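Rhamnogalacturonan endolyase YesW (PDB 2ZUX) cleaves the backbone of rhamnogalacturonan type I from plant cell-wall pectin by endo-type elimination, as a secreted polysaccharide lyase of family 11 requiring calcium or manganese. Local coordinates at residues G149-D154 against I166-N171; T198-K203 against P228-V233; N327-D332 against D364-G369; P545-G550 against Q560-S565. All blocks are in the same frame, centred on the assembly; numbering follows the deposited sequence.

Contact 1: G149-D154 against I166-N171. With RAM (alpha-L-rhamnopyranose), chain O.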
loop_
_atom_site.group_PDB
_atom_site.type_symbol
_atom_site.label_atom_id
_atom_site.label_comp_id
_atom_site.label_asym_id
_atom_site.label_seq_id
_atom_site.Cartn_x
_atom_site.Cartn_y
_atom_site.Cartn_z
ATOM N N GLY A 149 10.100 -20.450 9.291
ATOM C CA GLY A 149 8.984 -20.522 10.222
ATOM C C GLY A 149 7.661 -20.156 9.564
ATOM O O GLY A 149 7.638 -19.574 8.466
ATOM N N ASP A 150 6.561 -20.490 10.234
ATOM C CA ASP A 150 5.217 -20.174 9.757
ATOM C C ASP A 150 5.021 -18.677 9.573
ATOM O O ASP A 150 5.525 -17.876 10.361
ATOM C CB ASP A 150 4.163 -20.652 10.766
ATOM C CG ASP A 150 3.989 -22.164 10.795
ATOM O OD1 ASP A 150 4.359 -22.855 9.819
ATOM O OD2 ASP A 150 3.432 -22.643 11.811
ATOM N N VAL A 151 4.259 -18.323 8.544
ATOM C CA VAL A 151 3.810 -16.948 8.346
ATOM C C VAL A 151 2.474 -16.790 9.063
ATOM O O VAL A 151 1.562 -17.602 8.884
ATOM C CB VAL A 151 3.649 -16.634 6.851
ATOM C CG1 VAL A 151 3.187 -15.183 6.622
ATOM C CG2 VAL A 151 4.949 -16.906 6.115
ATOM N N LEU A 152 2.380 -15.768 9.906
ATOM C CA LEU A 152 1.166 -15.494 10.667
ATOM C C LEU A 152 0.605 -14.154 10.239
ATOM O O LEU A 152 1.366 -13.212 10.017
ATOM C CB LEU A 152 1.478 -15.475 12.167
ATOM C CG LEU A 152 2.307 -16.669 12.664
ATOM C CD1 LEU A 152 2.799 -16.443 14.059
ATOM C CD2 LEU A 152 1.505 -17.950 12.595
ATOM N N ILE A 153 -0.719 -14.083 10.127
ATOM C CA ILE A 153 -1.424 -12.853 9.773
ATOM C C ILE A 153 -2.437 -12.594 10.871
ATOM O O ILE A 153 -3.270 -13.462 11.167
ATOM C CB ILE A 153 -2.214 -12.986 8.434
ATOM C CG1 ILE A 153 -1.354 -13.565 7.294
ATOM C CG2 ILE A 153 -2.899 -11.657 8.084
ATOM C CD1 ILE A 153 -0.223 -12.685 6.852
ATOM N N ASP A 154 -2.365 -11.405 11.471
ATOM C CA ASP A 154 -3.291 -11.015 12.540
ATOM C C ASP A 154 -4.166 -9.849 12.114
ATOM O O ASP A 154 -3.779 -9.058 11.257
ATOM C CB ASP A 154 -2.527 -10.529 13.776
ATOM C CG ASP A 154 -1.788 -11.622 14.517
ATOM O OD1 ASP A 154 -1.832 -12.806 14.135
ATOM O OD2 ASP A 154 -1.144 -11.274 15.530
ATOM N N ILE A 166 -4.369 -15.950 11.584
ATOM C CA ILE A 166 -4.300 -17.011 10.586
ATOM C C ILE A 166 -2.858 -17.500 10.541
ATOM O O ILE A 166 -1.926 -16.692 10.493
ATOM C CB ILE A 166 -4.724 -16.485 9.190
ATOM C CG1 ILE A 166 -6.217 -16.159 9.183
ATOM C CG2 ILE A 166 -4.359 -17.482 8.060
ATOM C CD1 ILE A 166 -6.687 -15.449 7.931
ATOM N N ASN A 167 -2.676 -18.816 10.580
ATOM C CA ASN A 167 -1.357 -19.404 10.437
ATOM C C ASN A 167 -1.280 -20.080 9.074
ATOM O O ASN A 167 -1.964 -21.075 8.835
ATOM C CB ASN A 167 -1.093 -20.418 11.558
ATOM C CG ASN A 167 0.305 -21.003 11.486
ATOM O OD1 ASN A 167 0.904 -21.071 10.412
ATOM N ND2 ASN A 167 0.840 -21.415 12.627
ATOM N N LEU A 168 -0.465 -19.540 8.170
ATOM C CA LEU A 168 -0.459 -20.064 6.803
ATOM C C LEU A 168 0.131 -21.473 6.710
ATOM O O LEU A 168 -0.153 -22.199 5.759
ATOM C CB LEU A 168 0.228 -19.092 5.840
ATOM C CG LEU A 168 -0.647 -17.874 5.517
ATOM C CD1 LEU A 168 0.188 -16.743 4.989
ATOM C CD2 LEU A 168 -1.741 -18.228 4.511
ATOM N N GLY A 169 0.929 -21.849 7.706
ATOM C CA GLY A 169 1.358 -23.232 7.887
ATOM C C GLY A 169 2.600 -23.599 7.098
ATOM O O GLY A 169 3.176 -22.780 6.371
ATOM N N LYS A 170 3.017 -24.854 7.243
ATOM C CA LYS A 170 4.302 -25.318 6.719
ATOM C C LYS A 170 4.415 -25.301 5.197
ATOM O O LYS A 170 5.530 -25.353 4.670
ATOM C CB LYS A 170 4.596 -26.732 7.229
ATOM C CG LYS A 170 3.621 -27.787 6.716
ATOM C CD LYS A 170 3.977 -29.195 7.180
ATOM C CE LYS A 170 3.955 -29.332 8.696
ATOM N NZ LYS A 170 2.585 -29.177 9.256
ATOM N N ASN A 171 3.286 -25.243 4.493
ATOM C CA ASN A 171 3.312 -25.294 3.033
ATOM C C ASN A 171 3.295 -23.923 2.361
ATOM O O ASN A 171 3.169 -23.834 1.144
ATOM C CB ASN A 171 2.226 -26.215 2.488
ATOM C CG ASN A 171 2.402 -27.643 2.952
ATOM O OD1 ASN A 171 1.470 -28.251 3.492
ATOM N ND2 ASN A 171 3.600 -28.181 2.779
HETATM C C1 RAM O . 4.927 -25.463 11.762
HETATM C C2 RAM O . 4.900 -26.895 12.294
HETATM C C3 RAM O . 6.004 -27.721 11.635
HETATM C C4 RAM O . 7.357 -27.016 11.727
HETATM C C5 RAM O . 7.257 -25.592 11.170
HETATM C C6 RAM O . 8.566 -24.821 11.313
HETATM O O1 RAM O . 4.482 -25.441 10.422
HETATM O O2 RAM O . 5.086 -26.864 13.694
HETATM O O3 RAM O . 6.087 -28.987 12.252
HETATM O O4 RAM O . 8.336 -27.774 11.042
HETATM O O5 RAM O . 6.229 -24.898 11.859
HETATM O O HOH W 1 3.474 -20.082 6.524
#

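Contact 2: T198-K203 against P228-V233. With RAM (alpha-L-rhamnopyranose), chain P.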
loop_
_atom_site.group_PDB
_atom_site.type_symbol
_atom_site.label_atom_id
_atom_site.label_comp_id
_atom_site.label_asym_id
_atom_site.label_seq_id
_atom_site.Cartn_x
_atom_site.Cartn_y
_atom_site.Cartn_z
ATOM N N THR A 198 -2.983 -19.804 -0.110
ATOM C CA THR A 198 -2.963 -20.690 1.055
ATOM C C THR A 198 -2.596 -22.092 0.582
ATOM O O THR A 198 -2.394 -22.325 -0.611
ATOM C CB THR A 198 -4.345 -20.709 1.742
ATOM O OG1 THR A 198 -5.311 -21.177 0.796
ATOM C CG2 THR A 198 -4.733 -19.309 2.230
ATOM N N ALA A 199 -2.516 -23.029 1.517
ATOM C CA ALA A 199 -2.120 -24.384 1.188
ATOM C C ALA A 199 -2.743 -25.364 2.164
ATOM O O ALA A 199 -3.370 -24.970 3.152
ATOM C CB ALA A 199 -0.602 -24.507 1.216
ATOM N N ASP A 200 -2.559 -26.651 1.897
ATOM C CA ASP A 200 -2.892 -27.665 2.890
ATOM C C ASP A 200 -2.187 -27.279 4.178
ATOM O O ASP A 200 -1.003 -26.930 4.178
ATOM C CB ASP A 200 -2.376 -29.032 2.443
ATOM C CG ASP A 200 -3.106 -29.564 1.233
ATOM O OD1 ASP A 200 -4.353 -29.534 1.224
ATOM O OD2 ASP A 200 -2.415 -30.008 0.289
ATOM N N GLY A 201 -2.915 -27.308 5.284
ATOM C CA GLY A 201 -2.307 -26.985 6.558
ATOM C C GLY A 201 -2.466 -25.543 6.994
ATOM O O GLY A 201 -2.168 -25.221 8.130
ATOM N N THR A 202 -2.902 -24.661 6.098
ATOM C CA THR A 202 -3.240 -23.301 6.505
ATOM C C THR A 202 -4.380 -23.387 7.519
ATOM O O THR A 202 -5.347 -24.114 7.297
ATOM C CB THR A 202 -3.667 -22.453 5.297
ATOM O OG1 THR A 202 -2.539 -22.261 4.428
ATOM C CG2 THR A 202 -4.220 -21.086 5.744
ATOM N N LYS A 203 -4.246 -22.659 8.626
ATOM C CA LYS A 203 -5.246 -22.672 9.689
ATOM C C LYS A 203 -5.922 -21.306 9.759
ATOM O O LYS A 203 -5.250 -20.276 9.924
ATOM C CB LYS A 203 -4.576 -23.028 11.017
ATOM C CG LYS A 203 -5.545 -23.297 12.164
ATOM C CD LYS A 203 -4.882 -24.043 13.330
ATOM C CE LYS A 203 -3.711 -23.270 13.927
ATOM N NZ LYS A 203 -4.109 -22.009 14.623
ATOM N N PRO A 228 -0.939 -29.367 -3.941
ATOM C CA PRO A 228 -1.971 -28.387 -4.252
ATOM C C PRO A 228 -1.603 -26.980 -3.789
ATOM O O PRO A 228 -0.844 -26.804 -2.832
ATOM C CB PRO A 228 -3.183 -28.886 -3.461
ATOM C CG PRO A 228 -2.928 -30.343 -3.222
ATOM C CD PRO A 228 -1.448 -30.484 -3.120
ATOM N N GLU A 229 -2.171 -25.989 -4.461
ATOM C CA GLU A 229 -2.053 -24.599 -4.050
ATOM C C GLU A 229 -3.444 -24.005 -4.080
ATOM O O GLU A 229 -4.206 -24.280 -5.008
ATOM C CB GLU A 229 -1.148 -23.820 -5.001
ATOM C CG GLU A 229 0.274 -24.340 -5.062
ATOM C CD GLU A 229 1.121 -23.571 -6.055
ATOM O OE1 GLU A 229 0.791 -23.620 -7.250
ATOM O OE2 GLU A 229 2.102 -22.925 -5.629
ATOM N N TYR A 230 -3.772 -23.185 -3.086
ATOM C CA TYR A 230 -5.127 -22.654 -2.975
ATOM C C TYR A 230 -5.156 -21.133 -2.927
ATOM O O TYR A 230 -4.156 -20.483 -2.612
ATOM C CB TYR A 230 -5.837 -23.207 -1.730
ATOM C CG TYR A 230 -5.772 -24.704 -1.557
ATOM C CD1 TYR A 230 -6.150 -25.565 -2.585
ATOM C CD2 TYR A 230 -5.353 -25.257 -0.351
ATOM C CE1 TYR A 230 -6.087 -26.949 -2.426
ATOM C CE2 TYR A 230 -5.288 -26.638 -0.171
ATOM C CZ TYR A 230 -5.655 -27.477 -1.218
ATOM O OH TYR A 230 -5.615 -28.840 -1.055
ATOM N N LEU A 231 -6.327 -20.592 -3.245
ATOM C CA LEU A 231 -6.642 -19.182 -3.040
ATOM C C LEU A 231 -7.817 -19.139 -2.080
ATOM O O LEU A 231 -8.843 -19.770 -2.346
ATOM C CB LEU A 231 -7.021 -18.522 -4.367
ATOM C CG LEU A 231 -7.406 -17.041 -4.291
ATOM C CD1 LEU A 231 -6.249 -16.183 -3.752
ATOM C CD2 LEU A 231 -7.851 -16.543 -5.654
ATOM N N THR A 232 -7.664 -18.421 -0.964
ATOM C CA THR A 232 -8.727 -18.325 0.040
ATOM C C THR A 232 -9.134 -16.884 0.276
ATOM O O THR A 232 -8.290 -15.980 0.342
ATOM C CB THR A 232 -8.289 -18.955 1.380
ATOM O OG1 THR A 232 -7.933 -20.327 1.161
ATOM C CG2 THR A 232 -9.416 -18.909 2.406
ATOM N N VAL A 233 -10.444 -16.688 0.399
ATOM C CA VAL A 233 -11.000 -15.444 0.911
ATOM C C VAL A 233 -11.446 -15.722 2.346
ATOM O O VAL A 233 -12.241 -16.642 2.588
ATOM C CB VAL A 233 -12.194 -14.952 0.070
ATOM C CG1 VAL A 233 -12.749 -13.644 0.620
ATOM C CG2 VAL A 233 -11.800 -14.789 -1.391
HETATM C C1 RAM P . -1.868 -29.722 11.910
HETATM C C2 RAM P . -1.125 -28.985 10.796
HETATM C C3 RAM P . -1.559 -27.519 10.756
HETATM C C4 RAM P . -1.368 -26.874 12.125
HETATM C C5 RAM P . -2.097 -27.697 13.192
HETATM C C6 RAM P . -1.856 -27.159 14.600
HETATM O O1 RAM P . -3.244 -29.809 11.598
HETATM O O2 RAM P . 0.264 -29.083 11.028
HETATM O O3 RAM P . -0.838 -26.800 9.781
HETATM O O4 RAM P . -1.877 -25.560 12.081
HETATM O O5 RAM P . -1.682 -29.057 13.154
HETATM O O HOH W 2 -0.782 -27.743 -0.167
#

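Contact 3: N327-D332 against D364-G369. With CA (calcium ion), chain L; CA (calcium ion), chain C.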
loop_
_atom_site.group_PDB
_atom_site.type_symbol
_atom_site.label_atom_id
_atom_site.label_comp_id
_atom_site.label_asym_id
_atom_site.label_seq_id
_atom_site.Cartn_x
_atom_site.Cartn_y
_atom_site.Cartn_z
ATOM N N ASN A 327 6.901 -5.327 -7.768
ATOM C CA ASN A 327 5.808 -4.436 -7.389
ATOM C C ASN A 327 4.981 -4.166 -8.636
ATOM O O ASN A 327 5.387 -4.499 -9.745
ATOM C CB ASN A 327 6.303 -3.132 -6.705
ATOM C CG ASN A 327 7.702 -2.706 -7.140
ATOM O OD1 ASN A 327 8.671 -2.792 -6.359
ATOM N ND2 ASN A 327 7.821 -2.237 -8.364
ATOM N N LEU A 328 3.803 -3.594 -8.443
ATOM C CA LEU A 328 2.927 -3.211 -9.547
ATOM C C LEU A 328 2.128 -1.979 -9.133
ATOM O O LEU A 328 2.158 -1.576 -7.968
ATOM C CB LEU A 328 2.010 -4.374 -9.966
ATOM C CG LEU A 328 1.196 -5.149 -8.929
ATOM C CD1 LEU A 328 0.110 -4.304 -8.270
ATOM C CD2 LEU A 328 0.574 -6.373 -9.581
ATOM N N SER A 329 1.439 -1.369 -10.090
ATOM C CA SER A 329 0.487 -0.304 -9.799
ATOM C C SER A 329 -0.825 -0.617 -10.497
ATOM O O SER A 329 -0.868 -1.428 -11.426
ATOM C CB SER A 329 0.981 1.049 -10.303
ATOM O OG SER A 329 2.288 1.364 -9.840
ATOM N N ILE A 330 -1.892 0.033 -10.038
ATOM C CA ILE A 330 -3.227 -0.147 -10.611
ATOM C C ILE A 330 -3.846 1.225 -10.786
ATOM O O ILE A 330 -3.907 2.003 -9.834
ATOM C CB ILE A 330 -4.145 -0.961 -9.669
ATOM C CG1 ILE A 330 -3.489 -2.264 -9.214
ATOM C CG2 ILE A 330 -5.502 -1.209 -10.335
ATOM C CD1 ILE A 330 -3.408 -3.318 -10.272
ATOM N N ALA A 331 -4.319 1.517 -11.992
ATOM C CA ALA A 331 -4.900 2.824 -12.274
ATOM C C ALA A 331 -5.691 2.771 -13.559
ATOM O O ALA A 331 -5.386 1.982 -14.457
ATOM C CB ALA A 331 -3.810 3.893 -12.388
ATOM N N ASP A 332 -6.681 3.650 -13.667
ATOM C CA ASP A 332 -7.356 3.852 -14.940
ATOM C C ASP A 332 -6.471 4.780 -15.761
ATOM O O ASP A 332 -6.442 5.992 -15.534
ATOM C CB ASP A 332 -8.743 4.459 -14.727
ATOM C CG ASP A 332 -9.435 4.803 -16.036
ATOM O OD1 ASP A 332 -9.024 4.292 -17.096
ATOM O OD2 ASP A 332 -10.399 5.595 -16.000
ATOM N N ASP A 364 13.048 -2.685 -9.734
ATOM C CA ASP A 364 12.796 -2.808 -8.299
ATOM C C ASP A 364 11.918 -1.723 -7.702
ATOM O O ASP A 364 11.486 -1.854 -6.557
ATOM C CB ASP A 364 14.111 -2.858 -7.518
ATOM C CG ASP A 364 14.722 -4.232 -7.489
ATOM O OD1 ASP A 364 14.582 -4.962 -8.490
ATOM O OD2 ASP A 364 15.377 -4.571 -6.468
ATOM N N ALA A 365 11.665 -0.656 -8.453
ATOM C CA ALA A 365 10.813 0.428 -7.963
ATOM C C ALA A 365 9.967 0.952 -9.110
ATOM O O ALA A 365 10.368 0.854 -10.281
ATOM C CB ALA A 365 11.659 1.548 -7.353
ATOM N N LEU A 366 8.814 1.533 -8.771
ATOM C CA LEU A 366 7.783 1.857 -9.749
ATOM C C LEU A 366 6.864 2.913 -9.170
ATOM O O LEU A 366 6.443 2.799 -8.014
ATOM C CB LEU A 366 6.966 0.600 -10.026
ATOM C CG LEU A 366 5.906 0.608 -11.125
ATOM C CD1 LEU A 366 6.552 0.800 -12.494
ATOM C CD2 LEU A 366 5.142 -0.690 -11.083
ATOM N N HIS A 367 6.546 3.928 -9.970
ATOM C CA HIS A 367 5.669 5.024 -9.556
ATOM C C HIS A 367 4.690 5.375 -10.665
ATOM O O HIS A 367 5.106 5.796 -11.741
ATOM C CB HIS A 367 6.521 6.234 -9.195
ATOM C CG HIS A 367 7.353 5.995 -7.988
ATOM N ND1 HIS A 367 8.630 5.476 -8.027
ATOM C CD2 HIS A 367 7.028 6.110 -6.683
ATOM C CE1 HIS A 367 9.063 5.315 -6.789
ATOM N NE2 HIS A 367 8.107 5.687 -5.958
ATOM N N THR A 368 3.401 5.187 -10.394
ATOM C CA THR A 368 2.337 5.502 -11.346
ATOM C C THR A 368 1.433 6.565 -10.736
ATOM O O THR A 368 0.810 6.335 -9.698
ATOM C CB THR A 368 1.497 4.259 -11.665
ATOM O OG1 THR A 368 2.339 3.244 -12.229
ATOM C CG2 THR A 368 0.393 4.596 -12.653
ATOM N N GLY A 369 1.373 7.729 -11.372
ATOM C CA GLY A 369 0.527 8.813 -10.884
ATOM C C GLY A 369 0.492 9.916 -11.909
ATOM O O GLY A 369 0.897 9.716 -13.056
HETATM CA CA CA L . -9.109 2.211 -18.030
HETATM CA CA CA C . 15.071 -7.031 -8.738
HETATM O O HOH W 3 3.959 0.559 -7.746
HETATM O O HOH W 4 2.647 3.540 -8.112
HETATM O O HOH W 5 16.352 -6.895 -7.050
HETATM O O HOH W 6 15.877 -9.034 -8.965
#

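Contact 4: P545-G550 against Q560-S565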
loop_
_atom_site.group_PDB
_atom_site.type_symbol
_atom_site.label_atom_id
_atom_site.label_comp_id
_atom_site.label_asym_id
_atom_site.label_seq_id
_atom_site.Cartn_x
_atom_site.Cartn_y
_atom_site.Cartn_z
ATOM N N PRO A 545 -9.298 6.990 -6.027
ATOM C CA PRO A 545 -9.288 5.662 -6.652
ATOM C C PRO A 545 -7.932 5.012 -6.916
ATOM O O PRO A 545 -7.906 3.806 -7.099
ATOM C CB PRO A 545 -10.036 5.892 -7.975
ATOM C CG PRO A 545 -9.891 7.350 -8.246
ATOM C CD PRO A 545 -9.953 7.991 -6.896
ATOM N N VAL A 546 -6.840 5.777 -6.982
ATOM C CA VAL A 546 -5.497 5.203 -7.169
ATOM C C VAL A 546 -4.772 5.062 -5.824
ATOM O O VAL A 546 -4.087 4.051 -5.576
ATOM C CB VAL A 546 -4.657 6.039 -8.182
ATOM C CG1 VAL A 546 -3.202 5.598 -8.205
ATOM C CG2 VAL A 546 -5.256 5.913 -9.566
ATOM N N TYR A 547 -4.915 6.058 -4.955
ATOM C CA TYR A 547 -4.287 5.993 -3.643
ATOM C C TYR A 547 -4.815 4.804 -2.844
ATOM O O TYR A 547 -4.039 4.053 -2.249
ATOM C CB TYR A 547 -4.504 7.298 -2.874
ATOM C CG TYR A 547 -3.738 7.357 -1.571
ATOM C CD1 TYR A 547 -2.512 8.000 -1.492
ATOM C CD2 TYR A 547 -4.254 6.765 -0.423
ATOM C CE1 TYR A 547 -1.801 8.044 -0.289
ATOM C CE2 TYR A 547 -3.563 6.800 0.775
ATOM C CZ TYR A 547 -2.352 7.446 0.837
ATOM O OH TYR A 547 -1.699 7.468 2.044
ATOM N N ARG A 548 -6.134 4.635 -2.809
ATOM C CA ARG A 548 -6.722 3.550 -2.016
ATOM C C ARG A 548 -6.194 2.200 -2.477
ATOM O O ARG A 548 -5.924 1.301 -1.670
ATOM C CB ARG A 548 -8.253 3.576 -2.098
ATOM C CG ARG A 548 -8.958 2.430 -1.360
ATOM C CD ARG A 548 -8.637 2.511 0.114
ATOM N NE ARG A 548 -9.121 1.394 0.934
ATOM C CZ ARG A 548 -8.418 0.297 1.218
ATOM N NH1 ARG A 548 -7.219 0.094 0.670
ATOM N NH2 ARG A 548 -8.939 -0.625 2.022
ATOM N N LEU A 549 -6.071 2.047 -3.789
ATOM C CA LEU A 549 -5.544 0.808 -4.348
ATOM C C LEU A 549 -4.065 0.631 -4.021
ATOM O O LEU A 549 -3.624 -0.493 -3.802
ATOM C CB LEU A 549 -5.801 0.722 -5.859
ATOM C CG LEU A 549 -7.288 0.795 -6.235
ATOM C CD1 LEU A 549 -7.440 0.705 -7.746
ATOM C CD2 LEU A 549 -8.102 -0.291 -5.552
ATOM N N GLY A 550 -3.318 1.733 -3.979
ATOM C CA GLY A 550 -1.919 1.706 -3.536
ATOM C C GLY A 550 -1.746 1.206 -2.110
ATOM O O GLY A 550 -0.798 0.465 -1.812
ATOM N N GLN A 560 6.141 -0.333 -2.209
ATOM C CA GLN A 560 6.291 0.978 -2.845
ATOM C C GLN A 560 5.297 1.959 -2.241
ATOM O O GLN A 560 4.239 1.544 -1.769
ATOM C CB GLN A 560 6.037 0.877 -4.350
ATOM C CG GLN A 560 7.036 -0.010 -5.077
ATOM C CD GLN A 560 8.447 0.515 -5.002
ATOM O OE1 GLN A 560 8.750 1.596 -5.509
ATOM N NE2 GLN A 560 9.325 -0.248 -4.361
ATOM N N PRO A 561 5.640 3.261 -2.256
ATOM C CA PRO A 561 4.749 4.270 -1.700
ATOM C C PRO A 561 3.520 4.517 -2.569
ATOM O O PRO A 561 3.553 4.267 -3.778
ATOM C CB PRO A 561 5.628 5.530 -1.663
ATOM C CG PRO A 561 6.608 5.337 -2.786
ATOM C CD PRO A 561 6.893 3.857 -2.779
ATOM N N PRO A 562 2.435 5.004 -1.960
ATOM C CA PRO A 562 1.208 5.250 -2.710
ATOM C C PRO A 562 1.199 6.596 -3.422
ATOM O O PRO A 562 1.913 7.529 -3.033
ATOM C CB PRO A 562 0.133 5.204 -1.626
ATOM C CG PRO A 562 0.839 5.732 -0.398
ATOM C CD PRO A 562 2.279 5.285 -0.518
ATOM N N HIS A 563 0.375 6.677 -4.464
ATOM C CA HIS A 563 0.184 7.888 -5.252
ATOM C C HIS A 563 -1.291 8.193 -5.436
ATOM O O HIS A 563 -2.133 7.305 -5.346
ATOM C CB HIS A 563 0.849 7.717 -6.616
ATOM C CG HIS A 563 2.329 7.885 -6.567
ATOM N ND1 HIS A 563 3.214 6.830 -6.498
ATOM C CD2 HIS A 563 3.077 9.010 -6.536
ATOM C CE1 HIS A 563 4.447 7.305 -6.432
ATOM N NE2 HIS A 563 4.390 8.623 -6.454
ATOM N N THR A 564 -1.596 9.457 -5.702
ATOM C CA THR A 564 -2.966 9.871 -5.999
ATOM C C THR A 564 -3.233 9.829 -7.512
ATOM O O THR A 564 -2.305 9.888 -8.333
ATOM C CB THR A 564 -3.240 11.283 -5.445
ATOM O OG1 THR A 564 -2.182 12.156 -5.842
ATOM C CG2 THR A 564 -3.313 11.257 -3.930
ATOM N N SER A 565 -4.511 9.736 -7.873
ATOM C CA SER A 565 -4.913 9.722 -9.280
ATOM C C SER A 565 -4.763 11.084 -9.948
ATOM O O SER A 565 -4.743 11.166 -11.188
ATOM C CB SER A 565 -6.366 9.266 -9.407
ATOM O OG SER A 565 -7.258 10.227 -8.877
HETATM O O HOH W 7 -1.078 4.345 -5.385
HETATM O O HOH W 8 1.488 2.085 -1.256
#

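Contact 1: G149-D154 against I166-N171
Asp150 and Asn167 meet where the antiparallel beta hairpin of strands 152-156 and 162-167, at the outer side of one propeller sheet, opens toward a bound rhamnose. The amide donates through ND2 to Asp150 OD2 (3.0 Å). The acceptor lies nearly in the amide plane, yet it is approached from above the carboxylate, whose plane stands 72° from that of the amide. The other carboxylate oxygen, Asp150 OD1, accepts a hydrogen bond from the rhamnose hydroxyl O1 at 2.7 Å, so the two oxygens divide their work between protein and sugar. With CG of Asn167 anti to the backbone N (chi1 -177°), the amide is carried along its own strand toward Asp150, and Leu152 CD2 of the neighbouring strand lies over its face, 3.5 Å from Asn167 CG. Asn167 OD1 also takes a weak bond from Gly169 N, which limits the rotation of the amide. Lys170 brings CB beside the same sugar hydroxyl; Arg218 also binds this rhamnose.

Behind this first shell stands the hairpin backbone. Ile153 and Ile166 form a hydrogen-bonded pair, Leu152 and Asn167 the adjoining non-hydrogen-bonded one, and Leu168 N reaches Val151 O at 2.9 Å. Ile153 and Ile166 lie on the face opposite Leu152 and Asn167; Leu168 CD1 packs on Val151 CG1 and also touches Met196 of the next sheet. Where the strands part, a water takes over from direct pairing: it accepts from Val151 N (2.8 Å) and donates to Gly169 O (2.7 Å).

Contact 2: T198-K203 against P228-V233
Thr198 and Tyr230 form a single antiparallel hydrogen-bonded pair, with Thr198 N to Tyr230 O at 2.8 Å and Tyr230 N to Thr198 O at 3.0 Å, after which residues 199-202 leave the strand in a type II turn. On the face that carries Thr198, the hydroxyls Thr198 OG1 and Thr232 OG1 are hydrogen-bonded at 2.8 Å, the two side chains crossing at about a right angle. Thr198 OG1 sits between its backbone N and carbonyl carbon (chi1 60°), which turns it to Thr232 and brings it against Tyr230 CB as well. Thr232 OG1 has a second hydroxyl partner, Thr244 OG1 of the following strand.

Beyond the pair, the phenol of Tyr230 runs alongside the turn, with CD2 close to the backbone of Ala199, and donates from OH to Asp200 OD1 at 2.7 Å. This oxygen lies at the ring edge and is met on its syn side; ring and carboxylate planes are 81° apart. Asn212 N is a further donor to the same oxygen. Asp200 OD2 faces the ring of Pro228 and accepts from a water that also links Asp200 N to Pro228 O, so both carboxylate oxygens are gripped. Thr202 N closes the turn onto Ala199 O, and Ala199 N adds a bond to Thr202 OG1 (3.0 Å). Gly201, at positive phi (95°), accepts from rhamnose O3 through its carbonyl O at 2.6 Å. Leaving the second strand of a four-stranded propeller sheet, this loop contributes Gly201 and Lys203 to one rhamnose site of the beta-propeller lyase, with Lys170 and Asn214 also in the pocket.

Contact 3: N327-D332 against D364-G369
Two neighbouring sheets of the beta-propeller face each other here through strands 329-331 and 366-369, the first strand of each. Their axes run 10° from parallel and 7.6 Å apart, too wide for strand pairing, so side chains and water fill the interface. Ser329 and Thr368 meet through their hydroxyls, OG and OG1 lying 3.0 Å apart, although the proton of Ser329 may go to another acceptor. Two waters also touch Ser329 OG, each at 2.8 Å. One accepts from Thr368 N; the other lies within hydrogen-bonding distance of Leu328 O, though it has more acceptors in reach than protons.

Next to this polar cluster, Leu366 CD2 packs on Leu328 CA at 3.7 Å. Its CG is anti to the backbone N (chi1 -174°), which carries the branch across the gap between the strands. Ala331 CB approaches Thr368 CG2 more loosely.

Both segments also reach calcium. Asp364 OD1 binds one ion at 2.1 Å, with His326, His362 and Glu385 completing its protein ligands. Asp332 OD1 binds a different calcium at 2.3 Å. The two sheets thus meet through a buried seam of hydroxyls and water, with no backbone pairing, while each segment carries one calcium-binding aspartate.

Contact 4: P545-G550 against Q560-S565
Gln560 meets the short helix that includes Tyr547 through water: one molecule donates to both Gln560 O and Gly550 O, each at 2.9 Å. Its amide turns to the neighbouring sheet, where OE1 accepts from Leu366 N. After Pro561, Pro562 supplies the main apolar contact of this loop-on-helix packing near the centre of the chain. Its CB stands over one face of the Tyr547 ring, toward the rim, in a CH-pi contact 4.1 Å from the centroid and 26° off the normal, while CG comes to 3.5 Å from Tyr547 CE1. The two side chains lie side by side and point the same way, the tyrosine extending along the loop because its CG is anti to the backbone N (chi1 -173°). Gly550 brings its backbone up to the same proline. The far end of the tyrosine is held by Glu513 and Asp506 N, both bonded to OH.

At His563 the backbone does the touching. Its N donates to a water at 2.9 Å, which donates in turn to Val546 O, and its O lies 3.0 Å from Tyr547 CA. The imidazole meets the ring of His367, the planes at about a right angle. Thr564 then sends its CG2 methyl toward Tyr547 CD1. Last comes Ser565, whose CB packs 3.5 Å from Val546 CG2. Its OG bonds to Asp544, whose other carboxylate oxygen receives Val546 N and Tyr547 N. The start of the helix is therefore secured by a carboxylate, by apolar packing and by bridging water, with no direct hydrogen bond between the loop and helix segments.

Along the chain the four contacts follow one another without overlap, all within the beta-propeller of family 11 lyases, and they gather into two groups. Contacts 1 and 2, with centres 10 Å apart, join successive sheets at their bound rhamnoses: Asn167 O to Lys203 N and Leu168 O to Thr202 OG1 are probable hydrogen bonds. Contacts 3 and 4 lie nearer the chain's centre, 8 Å apart, where the loop 560-565 lies against strand 366-369. The groups are about 28 to 29 Å apart between centres. Contact 3 carries calcium ligands, with another rhamnose bound close by; the outer rhamnoses are probably among the sites distant from the active site, which possibly serve as a carbohydrate-binding region.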